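Local atomic coordinates of exoglucanase A (Cellulomonas fimi, PDB entry 7CBD), a protein that hydrolyses the beta-1,4-glucosidic linkages of cellulose with inversion of anomeric configuration, releasing cellobiose from the non-reducing chain ends. Residues Pro86-Asp100 / Ser139-Leu151. Residues are numbered along the deposited sequence; the frame is centred on the assembly and turned at random.
Sequences PLVFNLVIYDLPGRD and SIRIAATIEPDSL
Asp100 and Asp149 bring their carboxylates together in the loops that follow the C-terminal ends of two neighbouring parallel strands, OD1 of Asp100 lying 2.6 Å from OD2 of Asp149. The hydroxyl of Tyr94 donates to the same Asp100 OD1 (2.7 Å), while Arg99 NE forms a salt bridge to Asp100 OD2, its guanidinium lying flat over the Tyr94 ring near the rim. A water joins Asp100 N to Asp149 O. The edge of the Tyr94 ring meets Pro148 O, CE1 lying 3.3 Å from it. Glu147, bent at chi2 (-73°), folds its carboxylate back over the strand end: the syn lone pair of OE2 takes a nearly straight bond from Asp95 N (2.9 Å, 173°), OE1 a weak one from Leu96 N, and Tyr120 of helix 114-132 also binds OE2. Leu96 CG packs 3.4 Å from Glu147 CD. With an alanine here instead of Glu147, Asp95 N and the Tyr120 hydroxyl are likely to lose their carboxylate acceptor, and the loop after strand 87-93 its tie to the neighbouring segment. Further back runs a series of parallel backbone bonds, from Arg141 N to Leu87 O at one end to Glu147 N to Ile93 O at the other. Val88 CG1 meets Ala143 CB (3.5 Å) on one face, where a water links Asn90 OD1, Ala143 O and Thr145 OG1; Phe89, Leu91 and Ile142 pack on the other. Such strand ends carry the active site of the family 6 barrel; Tyr94 and Arg99 grip Asp100, which may in turn position Asp149, the predicted proton donor.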
loop_
_atom_site.group_PDB
_atom_site.type_symbol
_atom_site.label_atom_id
_atom_site.label_comp_id
_atom_site.label_asym_id
_atom_site.label_seq_id
_atom_site.Cartn_x
_atom_site.Cartn_y
_atom_site.Cartn_z
ATOM N N PRO A 86 -5.266 19.111 -13.283
ATOM C CA PRO A 86 -4.022 18.553 -12.744
ATOM C C PRO A 86 -4.054 17.030 -12.739
ATOM O O PRO A 86 -5.114 16.399 -12.688
ATOM C CB PRO A 86 -3.965 19.122 -11.322
ATOM C CG PRO A 86 -4.787 20.393 -11.406
ATOM C CD PRO A 86 -5.897 20.052 -12.339
ATOM N N LEU A 87 -2.874 16.438 -12.823
ATOM C CA LEU A 87 -2.738 14.990 -12.776
ATOM C C LEU A 87 -1.719 14.624 -11.708
ATOM O O LEU A 87 -0.663 15.254 -11.614
ATOM C CB LEU A 87 -2.276 14.454 -14.136
ATOM C CG LEU A 87 -1.965 12.954 -14.188
ATOM C CD1 LEU A 87 -2.418 12.363 -15.512
ATOM C CD2 LEU A 87 -0.480 12.664 -13.960
ATOM N N VAL A 88 -2.039 13.601 -10.913
ATOM C CA VAL A 88 -1.124 13.035 -9.926
ATOM C C VAL A 88 -0.580 11.713 -10.455
ATOM O O VAL A 88 -1.349 10.793 -10.771
ATOM C CB VAL A 88 -1.812 12.820 -8.569
ATOM C CG1 VAL A 88 -0.840 12.159 -7.586
ATOM C CG2 VAL A 88 -2.352 14.120 -8.008
ATOM N N PHE A 89 0.746 11.622 -10.526
ATOM C CA PHE A 89 1.458 10.393 -10.832
ATOM C C PHE A 89 1.912 9.785 -9.510
ATOM O O PHE A 89 2.700 10.398 -8.787
ATOM C CB PHE A 89 2.652 10.735 -11.729
ATOM C CG PHE A 89 3.621 9.605 -11.916
ATOM C CD1 PHE A 89 3.204 8.404 -12.458
ATOM C CD2 PHE A 89 4.953 9.739 -11.550
ATOM C CE1 PHE A 89 4.092 7.357 -12.631
ATOM C CE2 PHE A 89 5.843 8.704 -11.727
ATOM C CZ PHE A 89 5.410 7.508 -12.269
ATOM N N ASN A 90 1.386 8.606 -9.177
ATOM C CA ASN A 90 1.772 7.916 -7.948
ATOM C C ASN A 90 3.047 7.117 -8.174
ATOM O O ASN A 90 3.096 6.253 -9.053
ATOM C CB ASN A 90 0.658 6.980 -7.491
ATOM C CG ASN A 90 -0.560 7.727 -7.011
ATOM O OD1 ASN A 90 -0.555 8.289 -5.919
ATOM N ND2 ASN A 90 -1.610 7.739 -7.823
ATOM N N LEU A 91 4.063 7.384 -7.353
ATOM C CA LEU A 91 5.389 6.798 -7.485
ATOM C C LEU A 91 5.781 6.243 -6.124
ATOM O O LEU A 91 5.628 6.934 -5.113
ATOM C CB LEU A 91 6.351 7.929 -7.835
ATOM C CG LEU A 91 7.589 7.771 -8.730
ATOM C CD1 LEU A 91 8.735 8.673 -8.259
ATOM C CD2 LEU A 91 8.046 6.369 -8.942
ATOM N N VAL A 92 6.285 5.012 -6.078
ATOM C CA VAL A 92 6.704 4.411 -4.811
ATOM C C VAL A 92 8.224 4.385 -4.729
ATOM O O VAL A 92 8.897 3.797 -5.589
ATOM C CB VAL A 92 6.126 3.008 -4.590
ATOM C CG1 VAL A 92 6.330 2.604 -3.128
ATOM C CG2 VAL A 92 4.652 2.984 -4.950
ATOM N N ILE A 93 8.742 5.011 -3.676
ATOM C CA ILE A 93 10.157 5.022 -3.339
ATOM C C ILE A 93 10.363 3.864 -2.362
ATOM O O ILE A 93 9.786 3.858 -1.269
ATOM C CB ILE A 93 10.520 6.367 -2.686
ATOM C CG1 ILE A 93 10.091 7.538 -3.581
ATOM C CG2 ILE A 93 11.998 6.437 -2.340
ATOM C CD1 ILE A 93 10.726 7.540 -4.954
ATOM N N TYR A 94 11.137 2.852 -2.764
ATOM C CA TYR A 94 11.141 1.586 -2.030
ATOM C C TYR A 94 12.443 0.834 -2.259
ATOM O O TYR A 94 12.453 -0.221 -2.906
ATOM C CB TYR A 94 9.948 0.720 -2.461
ATOM C CG TYR A 94 9.679 -0.533 -1.636
ATOM C CD1 TYR A 94 9.699 -0.507 -0.248
ATOM C CD2 TYR A 94 9.351 -1.731 -2.262
ATOM C CE1 TYR A 94 9.431 -1.653 0.502
ATOM C CE2 TYR A 94 9.079 -2.868 -1.532
ATOM C CZ TYR A 94 9.115 -2.826 -0.153
ATOM O OH TYR A 94 8.834 -3.974 0.558
ATOM N N ASP A 95 13.554 1.354 -1.717
ATOM C CA ASP A 95 14.814 0.635 -1.866
ATOM C C ASP A 95 15.797 0.911 -0.733
ATOM O O ASP A 95 17.012 0.852 -0.956
ATOM C CB ASP A 95 15.464 0.930 -3.227
ATOM C CG ASP A 95 16.377 -0.188 -3.699
ATOM O OD1 ASP A 95 16.281 -1.332 -3.191
ATOM O OD2 ASP A 95 17.183 0.091 -4.610
ATOM N N LEU A 96 15.311 1.149 0.488
ATOM C CA LEU A 96 16.218 1.504 1.576
ATOM C C LEU A 96 17.252 0.406 1.813
ATOM O O LEU A 96 16.966 -0.786 1.635
ATOM C CB LEU A 96 15.463 1.706 2.886
ATOM C CG LEU A 96 14.854 3.085 3.078
ATOM C CD1 LEU A 96 13.863 3.051 4.213
ATOM C CD2 LEU A 96 15.901 4.150 3.319
ATOM N N PRO A 97 18.454 0.774 2.252
ATOM C CA PRO A 97 19.380 -0.243 2.767
ATOM C C PRO A 97 18.706 -1.023 3.887
ATOM O O PRO A 97 18.016 -0.450 4.729
ATOM C CB PRO A 97 20.563 0.585 3.293
ATOM C CG PRO A 97 20.454 1.898 2.562
ATOM C CD PRO A 97 18.989 2.139 2.400
ATOM N N GLY A 98 18.890 -2.343 3.878
ATOM C CA GLY A 98 18.257 -3.184 4.878
ATOM C C GLY A 98 16.746 -3.215 4.787
ATOM O O GLY A 98 16.071 -3.421 5.803
ATOM N N ARG A 99 16.198 -3.030 3.582
ATOM C CA ARG A 99 14.756 -2.948 3.384
ATOM C C ARG A 99 14.042 -4.138 4.010
ATOM O O ARG A 99 14.534 -5.267 3.978
ATOM C CB ARG A 99 14.453 -2.933 1.884
ATOM C CG ARG A 99 13.216 -2.140 1.509
ATOM C CD ARG A 99 12.934 -2.206 0.019
ATOM N NE ARG A 99 12.498 -3.539 -0.372
ATOM C CZ ARG A 99 12.334 -3.934 -1.628
ATOM N NH1 ARG A 99 12.556 -3.095 -2.635
ATOM N NH2 ARG A 99 11.940 -5.176 -1.877
ATOM N N ASP A 100 12.868 -3.873 4.582
ATOM C CA ASP A 100 12.006 -4.914 5.148
ATOM C C ASP A 100 12.744 -5.731 6.210
ATOM O O ASP A 100 12.839 -6.955 6.133
ATOM C CB ASP A 100 11.435 -5.826 4.056
ATOM C CG ASP A 100 10.874 -5.053 2.885
ATOM O OD1 ASP A 100 9.841 -4.373 3.047
ATOM O OD2 ASP A 100 11.471 -5.113 1.794
ATOM N N SER A 139 4.424 20.113 -15.574
ATOM C CA SER A 139 2.987 20.117 -15.814
ATOM C C SER A 139 2.247 18.992 -15.097
ATOM O O SER A 139 1.019 18.906 -15.221
ATOM C CB SER A 139 2.711 20.036 -17.315
ATOM O OG SER A 139 3.295 18.870 -17.864
ATOM N N ILE A 140 2.943 18.120 -14.372
ATOM C CA ILE A 140 2.296 17.063 -13.608
ATOM C C ILE A 140 2.677 17.210 -12.138
ATOM O O ILE A 140 3.589 17.957 -11.776
ATOM C CB ILE A 140 2.614 15.646 -14.132
ATOM C CG1 ILE A 140 4.092 15.303 -13.914
ATOM C CG2 ILE A 140 2.187 15.505 -15.598
ATOM C CD1 ILE A 140 4.424 13.873 -14.255
ATOM N N ARG A 141 1.943 16.502 -11.290
ATOM C CA ARG A 141 2.259 16.382 -9.877
ATOM C C ARG A 141 2.656 14.941 -9.609
ATOM O O ARG A 141 2.103 14.019 -10.212
ATOM C CB ARG A 141 1.042 16.749 -9.022
ATOM C CG ARG A 141 0.552 18.168 -9.243
ATOM C CD ARG A 141 -0.775 18.421 -8.551
ATOM N NE ARG A 141 -1.173 19.814 -8.710
ATOM C CZ ARG A 141 -2.343 20.322 -8.343
ATOM N NH1 ARG A 141 -3.280 19.552 -7.803
ATOM N NH2 ARG A 141 -2.575 21.612 -8.527
ATOM N N ILE A 142 3.620 14.744 -8.717
ATOM C CA ILE A 142 4.073 13.410 -8.344
ATOM C C ILE A 142 3.775 13.219 -6.864
ATOM O O ILE A 142 4.238 14.003 -6.027
ATOM C CB ILE A 142 5.567 13.200 -8.652
ATOM C CG1 ILE A 142 5.843 13.425 -10.154
ATOM C CG2 ILE A 142 5.998 11.812 -8.192
ATOM C CD1 ILE A 142 6.388 14.797 -10.493
ATOM N N ALA A 143 2.978 12.206 -6.543
ATOM C CA ALA A 143 2.759 11.808 -5.159
ATOM C C ALA A 143 3.704 10.649 -4.892
ATOM O O ALA A 143 3.515 9.554 -5.427
ATOM C CB ALA A 143 1.310 11.400 -4.917
ATOM N N ALA A 144 4.740 10.906 -4.111
ATOM C CA ALA A 144 5.765 9.915 -3.817
ATOM C C ALA A 144 5.408 9.239 -2.499
ATOM O O ALA A 144 5.413 9.887 -1.442
ATOM C CB ALA A 144 7.124 10.601 -3.729
ATOM N N THR A 145 5.060 7.951 -2.566
ATOM C CA THR A 145 4.906 7.160 -1.352
ATOM C C THR A 145 6.301 6.776 -0.868
ATOM O O THR A 145 7.049 6.109 -1.590
ATOM C CB THR A 145 4.062 5.915 -1.632
ATOM O OG1 THR A 145 2.691 6.290 -1.807
ATOM C CG2 THR A 145 4.151 4.930 -0.464
ATOM N N ILE A 146 6.660 7.208 0.341
ATOM C CA ILE A 146 8.039 7.138 0.823
ATOM C C ILE A 146 8.214 5.886 1.681
ATOM O O ILE A 146 7.804 5.845 2.847
ATOM C CB ILE A 146 8.447 8.395 1.598
ATOM C CG1 ILE A 146 8.166 9.676 0.807
ATOM C CG2 ILE A 146 9.924 8.313 1.980
ATOM C CD1 ILE A 146 8.894 9.772 -0.506
ATOM N N GLU A 147 8.854 4.875 1.099
ATOM C CA GLU A 147 9.439 3.709 1.759
ATOM C C GLU A 147 8.462 2.930 2.632
ATOM O O GLU A 147 8.548 2.952 3.868
ATOM C CB GLU A 147 10.730 4.086 2.490
ATOM C CG GLU A 147 11.830 4.576 1.555
ATOM C CD GLU A 147 12.473 3.481 0.707
ATOM O OE1 GLU A 147 12.243 2.276 0.965
ATOM O OE2 GLU A 147 13.227 3.824 -0.230
ATOM N N PRO A 148 7.545 2.191 2.013
ATOM C CA PRO A 148 6.705 1.257 2.775
ATOM C C PRO A 148 7.544 0.304 3.620
ATOM O O PRO A 148 8.688 -0.012 3.289
ATOM C CB PRO A 148 5.947 0.499 1.676
ATOM C CG PRO A 148 5.942 1.451 0.502
ATOM C CD PRO A 148 7.257 2.164 0.570
ATOM N N ASP A 149 6.963 -0.144 4.735
ATOM C CA ASP A 149 7.591 -1.153 5.591
ATOM C C ASP A 149 8.964 -0.722 6.103
ATOM O O ASP A 149 9.901 -1.523 6.140
ATOM C CB ASP A 149 7.668 -2.513 4.892
ATOM C CG ASP A 149 8.085 -3.626 5.830
ATOM O OD1 ASP A 149 7.787 -3.525 7.040
ATOM O OD2 ASP A 149 8.741 -4.582 5.361
ATOM N N SER A 150 9.094 0.542 6.513
ATOM C CA SER A 150 10.388 1.032 6.980
ATOM C C SER A 150 10.336 1.502 8.430
ATOM O O SER A 150 10.489 0.693 9.353
ATOM C CB SER A 150 10.963 2.107 6.040
ATOM O OG SER A 150 10.152 3.274 5.990
ATOM N N LEU A 151 10.094 2.798 8.638
ATOM C CA LEU A 151 10.325 3.410 9.948
ATOM C C LEU A 151 9.614 2.738 11.116
ATOM O O LEU A 151 10.229 2.635 12.194
ATOM C CB LEU A 151 10.043 4.916 9.906
ATOM C CG LEU A 151 11.046 5.726 9.086
ATOM C CD1 LEU A 151 10.495 7.115 8.800
ATOM C CD2 LEU A 151 12.384 5.833 9.797
HETATM O O HOH W 1 -0.781 18.728 -12.921
HETATM O O HOH W 2 1.953 7.499 -4.274
HETATM O O HOH W 3 12.232 -1.171 4.729
#